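Local coordinates for WbmS, polysaccharide deacetylase involved in O-antigen biosynthesis (Bordetella bronchiseptica, PDB 3HFT), which is a putative zinc-dependent polysaccharide deacetylase that probably removes acetyl groups from sugars during synthesis of the O-antigen, at residues Asp55-Val65 against Arg246-Ile257; Leu129-Gly140 against His165-Tyr175. All coordinates share one frame; numbering follows the deposited sequence.

Contact 1: Asp55-Val65 against Arg246-Ile257; sequences DTIDLIEGAGV and RTFLQSLLARNI
Arg246, near the start of helix 245-256, meets Asp55 from the opposite direction. The guanidinium offers two nitrogens end-on, one to each carboxylate oxygen: NH1 reaches Asp55 OD2 at 2.8 Å and NH2 reaches Asp55 OD1 at 3.0 Å. Both oxygens use their syn lone pairs and the two planes lie 19° apart, so the paired bonds fix the rotation of both groups. A chain extended from CG to NE carries the guanidinium across to its partner, where Leu59 CD2 sits 4.0 Å from Arg246 CZ, over the centre of one face; NH1 also donates to the carbonyl of Val212. Leu249 CD2 touches both Leu59 CD2 and Ile60 CD1, the latter at 4.1 Å. The short helical segments run nearly parallel, 14° between axes 10.9 Å apart, as two helices flanking the central parallel sheet: helix 50-63 links strands 39-44 and 67-71 as a beta-alpha-beta crossover, and the C-terminal helix 245-256 lies beside it, its residues also touching strands 39-44 and 203-207. Gln250 closes the outer margin, its NE2 against Leu59 CD1. Leu253 divides its branches, CD1 meeting Ile60 CD1 at 3.9 Å while CD2 touches both Ala63 CB and Val65 CG2. Finally Ile257, the C-terminal residue, sets CG2 at 3.5 Å from CG1 of Val65, which follows Gly64, the first residue to leave helical angles, with positive phi.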
loop_
_atom_site.group_PDB
_atom_site.type_symbol
_atom_site.label_atom_id
_atom_site.label_comp_id
_atom_site.label_asym_id
_atom_site.label_seq_id
_atom_site.Cartn_x
_atom_site.Cartn_y
_atom_site.Cartn_z
ATOM N N ASP A 55 10.638 28.149 -5.637
ATOM C CA ASP A 55 11.102 28.392 -4.277
ATOM C C ASP A 55 11.596 27.114 -3.641
ATOM O O ASP A 55 12.625 27.104 -2.951
ATOM C CB ASP A 55 9.964 28.985 -3.438
ATOM C CG ASP A 55 10.268 28.964 -1.930
ATOM O OD1 ASP A 55 11.008 29.840 -1.464
ATOM O OD2 ASP A 55 9.779 28.072 -1.222
ATOM N N THR A 56 10.868 26.014 -3.864
ATOM C CA THR A 56 11.306 24.733 -3.329
ATOM C C THR A 56 12.610 24.289 -3.987
ATOM O O THR A 56 13.520 23.879 -3.296
ATOM C CB THR A 56 10.231 23.650 -3.444
ATOM O OG1 THR A 56 9.040 24.067 -2.768
ATOM C CG2 THR A 56 10.717 22.373 -2.762
ATOM N N ILE A 57 12.691 24.338 -5.315
ATOM C CA ILE A 57 13.950 24.047 -6.037
ATOM C C ILE A 57 15.125 24.869 -5.478
ATOM O O ILE A 57 16.204 24.334 -5.206
ATOM C CB ILE A 57 13.804 24.310 -7.569
ATOM C CG1 ILE A 57 12.890 23.261 -8.221
ATOM C CG2 ILE A 57 15.164 24.244 -8.283
ATOM C CD1 ILE A 57 12.455 23.607 -9.627
ATOM N N ASP A 58 14.919 26.168 -5.300
ATOM C CA ASP A 58 15.989 27.030 -4.773
ATOM C C ASP A 58 16.481 26.606 -3.387
ATOM O O ASP A 58 17.674 26.589 -3.115
ATOM C CB ASP A 58 15.529 28.476 -4.737
ATOM C CG ASP A 58 15.355 29.071 -6.125
ATOM O OD1 ASP A 58 15.918 28.531 -7.111
ATOM O OD2 ASP A 58 14.631 30.082 -6.208
ATOM N N LEU A 59 15.556 26.198 -2.537
ATOM C CA LEU A 59 15.872 25.761 -1.195
ATOM C C LEU A 59 16.734 24.490 -1.199
ATOM O O LEU A 59 17.768 24.414 -0.512
ATOM C CB LEU A 59 14.551 25.555 -0.447
ATOM C CG LEU A 59 14.479 25.868 1.030
ATOM C CD1 LEU A 59 14.975 27.273 1.294
ATOM C CD2 LEU A 59 13.040 25.698 1.545
ATOM N N ILE A 60 16.354 23.504 -2.012
ATOM C CA ILE A 60 17.140 22.260 -2.128
ATOM C C ILE A 60 18.487 22.478 -2.852
ATOM O O ILE A 60 19.526 21.984 -2.398
ATOM C CB ILE A 60 16.313 21.151 -2.795
ATOM C CG1 ILE A 60 14.999 20.951 -2.036
ATOM C CG2 ILE A 60 17.084 19.826 -2.830
ATOM C CD1 ILE A 60 15.168 20.780 -0.484
ATOM N N GLU A 61 18.480 23.244 -3.954
ATOM C CA GLU A 61 19.716 23.610 -4.633
ATOM C C GLU A 61 20.683 24.336 -3.695
ATOM O O GLU A 61 21.869 24.073 -3.722
ATOM C CB GLU A 61 19.435 24.419 -5.909
ATOM C CG GLU A 61 18.782 23.509 -6.960
ATOM C CD GLU A 61 18.746 24.066 -8.383
ATOM O OE1 GLU A 61 18.749 25.307 -8.560
ATOM O OE2 GLU A 61 18.660 23.217 -9.319
ATOM N N GLY A 62 20.171 25.209 -2.835
ATOM C CA GLY A 62 21.015 25.906 -1.869
ATOM C C GLY A 62 21.719 24.990 -0.881
ATOM O O GLY A 62 22.810 25.309 -0.404
ATOM N N ALA A 63 21.096 23.855 -0.573
ATOM C CA ALA A 63 21.664 22.855 0.323
ATOM C C ALA A 63 22.658 21.978 -0.409
ATOM O O ALA A 63 23.521 21.361 0.202
ATOM C CB ALA A 63 20.530 21.997 0.927
ATOM N N GLY A 64 22.516 21.892 -1.723
ATOM C CA GLY A 64 23.402 21.086 -2.539
ATOM C C GLY A 64 23.238 19.588 -2.390
ATOM O O GLY A 64 24.200 18.853 -2.573
ATOM N N VAL A 65 22.024 19.135 -2.074
ATOM C CA VAL A 65 21.735 17.702 -1.862
ATOM C C VAL A 65 20.904 17.099 -3.013
ATOM O O VAL A 65 20.290 17.827 -3.817
ATOM C CB VAL A 65 20.955 17.487 -0.511
ATOM C CG1 VAL A 65 21.704 18.127 0.654
ATOM C CG2 VAL A 65 19.515 18.080 -0.565
ATOM N N ARG A 246 8.261 24.056 6.247
ATOM C CA ARG A 246 9.457 24.699 5.727
ATOM C C ARG A 246 10.589 24.682 6.749
ATOM O O ARG A 246 11.728 24.332 6.430
ATOM C CB ARG A 246 9.163 26.147 5.350
ATOM C CG ARG A 246 10.262 26.844 4.582
ATOM C CD ARG A 246 9.907 28.314 4.431
ATOM N NE ARG A 246 10.811 28.999 3.525
ATOM C CZ ARG A 246 10.748 28.952 2.196
ATOM N NH1 ARG A 246 9.851 28.238 1.583
ATOM N NH2 ARG A 246 11.626 29.609 1.473
ATOM N N THR A 247 10.294 25.058 7.983
ATOM C CA THR A 247 11.335 25.086 9.004
ATOM C C THR A 247 11.792 23.655 9.349
ATOM O O THR A 247 12.955 23.440 9.631
ATOM C CB THR A 247 10.917 25.859 10.245
ATOM O OG1 THR A 247 9.784 25.238 10.828
ATOM C CG2 THR A 247 10.623 27.339 9.916
ATOM N N PHE A 248 10.895 22.676 9.257
ATOM C CA PHE A 248 11.259 21.273 9.466
ATOM C C PHE A 248 12.281 20.867 8.397
ATOM O O PHE A 248 13.305 20.277 8.696
ATOM C CB PHE A 248 9.994 20.431 9.389
ATOM C CG PHE A 248 10.192 18.931 9.484
ATOM C CD1 PHE A 248 10.350 18.163 8.347
ATOM C CD2 PHE A 248 10.119 18.279 10.709
ATOM C CE1 PHE A 248 10.459 16.799 8.429
ATOM C CE2 PHE A 248 10.222 16.909 10.788
ATOM C CZ PHE A 248 10.393 16.169 9.642
ATOM N N LEU A 249 11.983 21.195 7.143
ATOM C CA LEU A 249 12.885 20.850 6.040
ATOM C C LEU A 249 14.184 21.586 6.176
ATOM O O LEU A 249 15.253 21.013 5.961
ATOM C CB LEU A 249 12.233 21.217 4.708
ATOM C CG LEU A 249 13.062 21.029 3.442
ATOM C CD1 LEU A 249 13.574 19.588 3.247
ATOM C CD2 LEU A 249 12.192 21.495 2.232
ATOM N N GLN A 250 14.125 22.870 6.508
ATOM C CA GLN A 250 15.367 23.634 6.680
ATOM C C GLN A 250 16.255 23.064 7.790
ATOM O O GLN A 250 17.459 22.951 7.606
ATOM C CB GLN A 250 15.083 25.128 6.926
ATOM C CG GLN A 250 14.562 25.835 5.685
ATOM C CD GLN A 250 14.043 27.224 5.997
ATOM O OE1 GLN A 250 13.333 27.422 6.973
ATOM N NE2 GLN A 250 14.402 28.177 5.177
ATOM N N SER A 251 15.671 22.676 8.923
ATOM C CA SER A 251 16.447 22.066 10.022
ATOM C C SER A 251 17.039 20.730 9.658
ATOM O O SER A 251 18.171 20.416 10.017
ATOM C CB SER A 251 15.581 21.826 11.244
ATOM O OG SER A 251 15.163 23.068 11.741
ATOM N N LEU A 252 16.257 19.936 8.962
ATOM C CA LEU A 252 16.701 18.610 8.536
ATOM C C LEU A 252 17.901 18.737 7.632
ATOM O O LEU A 252 18.877 17.987 7.772
ATOM C CB LEU A 252 15.542 17.920 7.831
ATOM C CG LEU A 252 15.627 16.575 7.155
ATOM C CD1 LEU A 252 14.172 16.195 6.833
ATOM C CD2 LEU A 252 16.475 16.631 5.910
ATOM N N LEU A 253 17.846 19.699 6.706
ATOM C CA LEU A 253 18.970 19.970 5.805
ATOM C C LEU A 253 20.194 20.450 6.586
ATOM O O LEU A 253 21.302 19.924 6.395
ATOM C CB LEU A 253 18.576 21.010 4.736
ATOM C CG LEU A 253 17.571 20.563 3.659
ATOM C CD1 LEU A 253 17.028 21.742 2.833
ATOM C CD2 LEU A 253 18.180 19.454 2.768
ATOM N N ALA A 254 19.997 21.438 7.464
ATOM C CA ALA A 254 21.097 22.004 8.258
ATOM C C ALA A 254 21.782 20.952 9.120
ATOM O O ALA A 254 22.985 20.923 9.202
ATOM C CB ALA A 254 20.592 23.179 9.139
ATOM N N ARG A 255 21.013 20.094 9.766
ATOM C CA ARG A 255 21.570 19.057 10.594
ATOM C C ARG A 255 22.286 17.964 9.843
ATOM O O ARG A 255 23.047 17.238 10.461
ATOM C CB ARG A 255 20.472 18.279 11.279
ATOM C CG ARG A 255 19.747 18.956 12.352
ATOM C CD ARG A 255 18.806 17.930 12.962
ATOM N NE ARG A 255 17.911 18.645 13.844
ATOM C CZ ARG A 255 16.609 18.756 13.676
ATOM N NH1 ARG A 255 16.007 18.138 12.666
ATOM N NH2 ARG A 255 15.903 19.459 14.561
ATOM N N ASN A 256 21.976 17.765 8.563
ATOM C CA ASN A 256 22.453 16.571 7.852
ATOM C C ASN A 256 23.413 16.823 6.691
ATOM O O ASN A 256 23.895 15.880 6.090
ATOM C CB ASN A 256 21.260 15.756 7.379
ATOM C CG ASN A 256 20.556 15.065 8.524
ATOM O OD1 ASN A 256 21.117 14.151 9.130
ATOM N ND2 ASN A 256 19.340 15.495 8.837
ATOM N N ILE A 257 23.707 18.069 6.368
ATOM C CA ILE A 257 24.663 18.306 5.297
ATOM C C ILE A 257 26.027 18.416 5.938
ATOM O O ILE A 257 26.124 18.575 7.160
ATOM C CB ILE A 257 24.372 19.566 4.429
ATOM C CG1 ILE A 257 24.373 20.845 5.264
ATOM C CG2 ILE A 257 23.073 19.386 3.638
ATOM C CD1 ILE A 257 24.038 22.101 4.454
ATOM O OXT ILE A 257 27.041 18.356 5.241
#

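Contact 2: Leu129-Gly140 against His165-Tyr175; sequences LVQATSILNMFG and HWTGDMVRVPY
Leu136 meets two flat groups with a single methyl. Its CD2 lies over the His165 ring in a CH-pi contact, 3.7 Å from the centroid, and also over the centre of the Arg172 guanidinium, 3.5 Å from CZ. On its other face the His165 ring has Trp166, whose own edge meets Thr133 OG1 at CZ2. Alongside, Thr167 OG1 donates to Asn137 OD1 at 3.1 Å. That carbonyl oxygen also accepts from two waters: one is held by Thr133 O and hydrogen-bonded to His165 NE2, the other accepts from Trp166 NE1, so three donors share one oxygen. Gly140 and Gly168 bring their backbones together, CA to CA 4.5 Å.

Further along, Arg172 NH2 donates to Gln131 OE1 at 3.0 Å, bent to 146° and arriving above the carbonyl plane, while a water bridges the same oxygen to Arg172 NH1. A bend at chi3 (77°) turns the guanidinium this way, and a salt bridge from NH2 to Asp147 positions it. Gln131 is steadied in turn by its NE2, which donates to Leu129 O at 2.9 Å and to Asn149 O. Leu129 CD2 abuts Tyr175 OH, itself bonded to Glu178. Across the molecular boundary, the backbones of Gln131 and Thr133 bond to the second subunit. Helix 133-141 and the preceding loop, soon after zinc ligand His127, pack on a beta-hairpin whose type I' turn spans Thr167 to Met170.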
loop_
_atom_site.group_PDB
_atom_site.type_symbol
_atom_site.label_atom_id
_atom_site.label_comp_id
_atom_site.label_asym_id
_atom_site.label_seq_id
_atom_site.Cartn_x
_atom_site.Cartn_y
_atom_site.Cartn_z
ATOM N N LEU A 129 -1.949 8.310 -3.754
ATOM C CA LEU A 129 -1.464 6.953 -3.507
ATOM C C LEU A 129 -2.398 5.919 -4.090
ATOM O O LEU A 129 -2.620 4.842 -3.521
ATOM C CB LEU A 129 -1.232 6.761 -1.991
ATOM C CG LEU A 129 -0.240 7.746 -1.347
ATOM C CD1 LEU A 129 0.062 7.389 0.117
ATOM C CD2 LEU A 129 1.073 7.830 -2.143
ATOM N N VAL A 130 -2.955 6.250 -5.257
ATOM C CA VAL A 130 -3.798 5.313 -5.964
ATOM C C VAL A 130 -2.916 4.186 -6.512
ATOM O O VAL A 130 -1.965 4.420 -7.273
ATOM C CB VAL A 130 -4.607 5.965 -7.133
ATOM C CG1 VAL A 130 -5.481 4.872 -7.816
ATOM C CG2 VAL A 130 -5.466 7.164 -6.685
ATOM N N GLN A 131 -3.230 2.949 -6.143
ATOM C CA GLN A 131 -2.420 1.797 -6.542
ATOM C C GLN A 131 -3.300 0.558 -6.581
ATOM O O GLN A 131 -4.419 0.558 -6.028
ATOM C CB GLN A 131 -1.263 1.621 -5.562
ATOM C CG GLN A 131 -1.716 1.471 -4.126
ATOM C CD GLN A 131 -0.617 1.770 -3.125
ATOM O OE1 GLN A 131 0.241 0.921 -2.865
ATOM N NE2 GLN A 131 -0.653 2.983 -2.538
ATOM N N ALA A 132 -2.811 -0.462 -7.300
ATOM C CA ALA A 132 -3.501 -1.717 -7.481
ATOM C C ALA A 132 -2.483 -2.642 -8.150
ATOM O O ALA A 132 -1.518 -2.187 -8.779
ATOM C CB ALA A 132 -4.735 -1.536 -8.454
ATOM N N THR A 133 -2.723 -3.933 -8.066
ATOM C CA THR A 133 -1.882 -4.871 -8.778
ATOM C C THR A 133 -1.790 -4.543 -10.273
ATOM O O THR A 133 -0.693 -4.607 -10.838
ATOM C CB THR A 133 -2.328 -6.295 -8.511
ATOM O OG1 THR A 133 -2.129 -6.567 -7.098
ATOM C CG2 THR A 133 -1.512 -7.314 -9.370
ATOM N N SER A 134 -2.902 -4.218 -10.942
ATOM C CA SER A 134 -2.822 -3.947 -12.379
ATOM C C SER A 134 -2.067 -2.642 -12.643
ATOM O O SER A 134 -1.347 -2.521 -13.633
ATOM C CB SER A 134 -4.208 -3.853 -12.992
ATOM O OG SER A 134 -4.878 -2.760 -12.421
ATOM N N ILE A 135 -2.216 -1.675 -11.746
ATOM C CA ILE A 135 -1.496 -0.402 -11.877
ATOM C C ILE A 135 0.018 -0.669 -11.821
ATOM O O ILE A 135 0.758 -0.216 -12.694
ATOM C CB ILE A 135 -1.942 0.639 -10.834
ATOM C CG1 ILE A 135 -3.395 1.067 -11.112
ATOM C CG2 ILE A 135 -1.008 1.853 -10.847
ATOM C CD1 ILE A 135 -3.988 2.015 -10.057
ATOM N N LEU A 136 0.471 -1.419 -10.819
ATOM C CA LEU A 136 1.898 -1.765 -10.723
ATOM C C LEU A 136 2.340 -2.585 -11.941
ATOM O O LEU A 136 3.436 -2.387 -12.424
ATOM C CB LEU A 136 2.229 -2.501 -9.440
ATOM C CG LEU A 136 2.667 -1.591 -8.274
ATOM C CD1 LEU A 136 1.625 -0.527 -7.973
ATOM C CD2 LEU A 136 2.988 -2.431 -7.058
ATOM N N ASN A 137 1.489 -3.467 -12.449
ATOM C CA ASN A 137 1.826 -4.233 -13.676
ATOM C C ASN A 137 2.060 -3.271 -14.839
ATOM O O ASN A 137 3.016 -3.416 -15.614
ATOM C CB ASN A 137 0.696 -5.220 -14.050
ATOM C CG ASN A 137 0.646 -6.451 -13.146
ATOM O OD1 ASN A 137 1.552 -6.706 -12.364
ATOM N ND2 ASN A 137 -0.426 -7.228 -13.264
HETATM N N MSE A 138 1.186 -2.283 -14.964
HETATM C CA MSE A 138 1.287 -1.334 -16.047
HETATM C C MSE A 138 2.482 -0.402 -15.874
HETATM O O MSE A 138 3.092 0.013 -16.869
HETATM C CB MSE A 138 -0.022 -0.548 -16.211
HETATM C CG MSE A 138 -1.147 -1.361 -16.901
HETATM SE SE MSE A 138 -2.642 -0.237 -17.429
HETATM C CE MSE A 138 -1.644 1.323 -17.505
ATOM N N PHE A 139 2.815 -0.060 -14.626
ATOM C CA PHE A 139 4.011 0.733 -14.355
ATOM C C PHE A 139 5.212 -0.031 -14.913
ATOM O O PHE A 139 6.022 0.511 -15.663
ATOM C CB PHE A 139 4.256 0.906 -12.847
ATOM C CG PHE A 139 3.354 1.906 -12.154
ATOM C CD1 PHE A 139 2.646 2.863 -12.845
ATOM C CD2 PHE A 139 3.351 1.959 -10.774
ATOM C CE1 PHE A 139 1.869 3.811 -12.152
ATOM C CE2 PHE A 139 2.596 2.889 -10.098
ATOM C CZ PHE A 139 1.841 3.811 -10.803
ATOM N N GLY A 140 5.283 -1.311 -14.561
ATOM C CA GLY A 140 6.387 -2.184 -14.965
ATOM C C GLY A 140 6.527 -2.390 -16.461
ATOM O O GLY A 140 7.624 -2.359 -16.981
ATOM N N HIS A 165 9.253 -6.265 -5.940
ATOM C CA HIS A 165 7.874 -6.580 -6.303
ATOM C C HIS A 165 7.867 -7.870 -7.128
ATOM O O HIS A 165 8.887 -8.224 -7.729
ATOM C CB HIS A 165 7.250 -5.435 -7.069
ATOM C CG HIS A 165 5.782 -5.593 -7.285
ATOM N ND1 HIS A 165 4.917 -5.871 -6.252
ATOM C CD2 HIS A 165 5.022 -5.494 -8.399
ATOM C CE1 HIS A 165 3.692 -5.974 -6.729
ATOM N NE2 HIS A 165 3.725 -5.758 -8.029
ATOM N N TRP A 166 6.729 -8.553 -7.200
ATOM C CA TRP A 166 6.648 -9.827 -7.915
ATOM C C TRP A 166 6.598 -9.721 -9.439
ATOM O O TRP A 166 6.632 -10.764 -10.100
ATOM C CB TRP A 166 5.463 -10.665 -7.425
ATOM C CG TRP A 166 4.105 -10.048 -7.611
ATOM C CD1 TRP A 166 3.387 -9.987 -8.758
ATOM C CD2 TRP A 166 3.299 -9.421 -6.598
ATOM N NE1 TRP A 166 2.190 -9.343 -8.534
ATOM C CE2 TRP A 166 2.110 -8.994 -7.214
ATOM C CE3 TRP A 166 3.474 -9.164 -5.245
ATOM C CZ2 TRP A 166 1.102 -8.343 -6.519
ATOM C CZ3 TRP A 166 2.463 -8.524 -4.550
ATOM C CH2 TRP A 166 1.299 -8.101 -5.188
ATOM N N THR A 167 6.481 -8.515 -9.995
ATOM C CA THR A 167 6.509 -8.320 -11.439
ATOM C C THR A 167 7.297 -7.081 -11.826
ATOM O O THR A 167 7.473 -6.165 -11.028
ATOM C CB THR A 167 5.102 -8.104 -12.079
ATOM O OG1 THR A 167 4.520 -6.898 -11.589
ATOM C CG2 THR A 167 4.155 -9.281 -11.843
ATOM N N GLY A 168 7.744 -7.069 -13.083
ATOM C CA GLY A 168 8.448 -5.923 -13.688
ATOM C C GLY A 168 9.866 -5.650 -13.185
ATOM O O GLY A 168 10.416 -4.608 -13.498
ATOM N N ASP A 169 10.491 -6.577 -12.450
ATOM C CA ASP A 169 11.738 -6.240 -11.731
ATOM C C ASP A 169 11.580 -4.906 -10.934
ATOM O O ASP A 169 12.562 -4.219 -10.680
ATOM C CB ASP A 169 12.941 -6.099 -12.666
HETATM N N MSE A 170 10.356 -4.561 -10.556
HETATM C CA MSE A 170 10.127 -3.327 -9.822
HETATM C C MSE A 170 10.569 -3.502 -8.374
HETATM O O MSE A 170 10.610 -4.625 -7.855
HETATM C CB MSE A 170 8.651 -2.944 -9.868
HETATM C CG MSE A 170 8.117 -2.663 -11.270
HETATM SE SE MSE A 170 6.544 -1.489 -11.148
HETATM C CE MSE A 170 7.401 0.120 -10.547
ATOM N N VAL A 171 10.896 -2.380 -7.743
ATOM C CA VAL A 171 11.255 -2.321 -6.352
ATOM C C VAL A 171 10.209 -1.424 -5.667
ATOM O O VAL A 171 9.850 -0.341 -6.183
ATOM C CB VAL A 171 12.661 -1.742 -6.193
ATOM C CG1 VAL A 171 12.937 -1.376 -4.724
ATOM C CG2 VAL A 171 13.702 -2.732 -6.752
ATOM N N ARG A 172 9.628 -1.899 -4.571
ATOM C CA ARG A 172 8.723 -1.070 -3.809
ATOM C C ARG A 172 9.529 -0.359 -2.730
ATOM O O ARG A 172 10.296 -0.973 -1.968
ATOM C CB ARG A 172 7.592 -1.893 -3.202
ATOM C CG ARG A 172 6.813 -2.653 -4.233
ATOM C CD ARG A 172 5.406 -2.818 -3.751
ATOM N NE ARG A 172 4.667 -1.577 -3.917
ATOM C CZ ARG A 172 3.370 -1.451 -3.707
ATOM N NH1 ARG A 172 2.672 -2.493 -3.293
ATOM N NH2 ARG A 172 2.767 -0.295 -3.918
ATOM N N VAL A 173 9.368 0.963 -2.682
ATOM C CA VAL A 173 10.077 1.803 -1.768
ATOM C C VAL A 173 9.084 2.468 -0.777
ATOM O O VAL A 173 8.346 3.349 -1.163
ATOM C CB VAL A 173 10.859 2.905 -2.539
ATOM C CG1 VAL A 173 11.654 3.796 -1.528
ATOM C CG2 VAL A 173 11.773 2.276 -3.640
ATOM N N PRO A 174 9.062 2.028 0.503
ATOM C CA PRO A 174 8.083 2.607 1.415
ATOM C C PRO A 174 8.599 3.928 1.984
ATOM O O PRO A 174 9.804 4.083 2.157
ATOM C CB PRO A 174 8.011 1.572 2.526
ATOM C CG PRO A 174 9.409 1.058 2.614
ATOM C CD PRO A 174 9.860 0.988 1.163
ATOM N N TYR A 175 7.691 4.849 2.304
ATOM C CA TYR A 175 8.088 6.126 2.870
ATOM C C TYR A 175 7.383 6.377 4.171
ATOM O O TYR A 175 6.338 5.779 4.450
ATOM C CB TYR A 175 7.924 7.279 1.888
ATOM C CG TYR A 175 6.546 7.777 1.531
ATOM C CD1 TYR A 175 5.751 7.111 0.601
ATOM C CD2 TYR A 175 6.098 8.967 2.022
ATOM C CE1 TYR A 175 4.525 7.610 0.216
ATOM C CE2 TYR A 175 4.880 9.500 1.621
ATOM C CZ TYR A 175 4.098 8.818 0.717
ATOM O OH TYR A 175 2.906 9.362 0.281
HETATM O O HOH W 1 -0.070 -1.776 -2.873
HETATM O O HOH W 2 1.646 -6.020 -9.866
HETATM O O HOH W 3 0.831 -9.278 -11.091
#

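Overall arrangement
The two contacts lie on opposite sides of the chain's centre, with centres about 30 Å apart and nearest atoms about 11 Å apart, and they share no helix or strand. Contact 1 joins two helices packed near the main parallel sheet; it is largely aliphatic, with one salt bridge at its end, and the second subunit does not touch it. Contact 2 belongs to the smaller mixed sheet, setting a helix and the loop before it against a hairpin, and it is richer in rings, amides and bridging waters. Both are partly buried, yet contact 2 also borders the second subunit. Here the helix pair packs mainly through aliphatic side chains, whereas the contact bordering the second subunit relies on polar groups and waters.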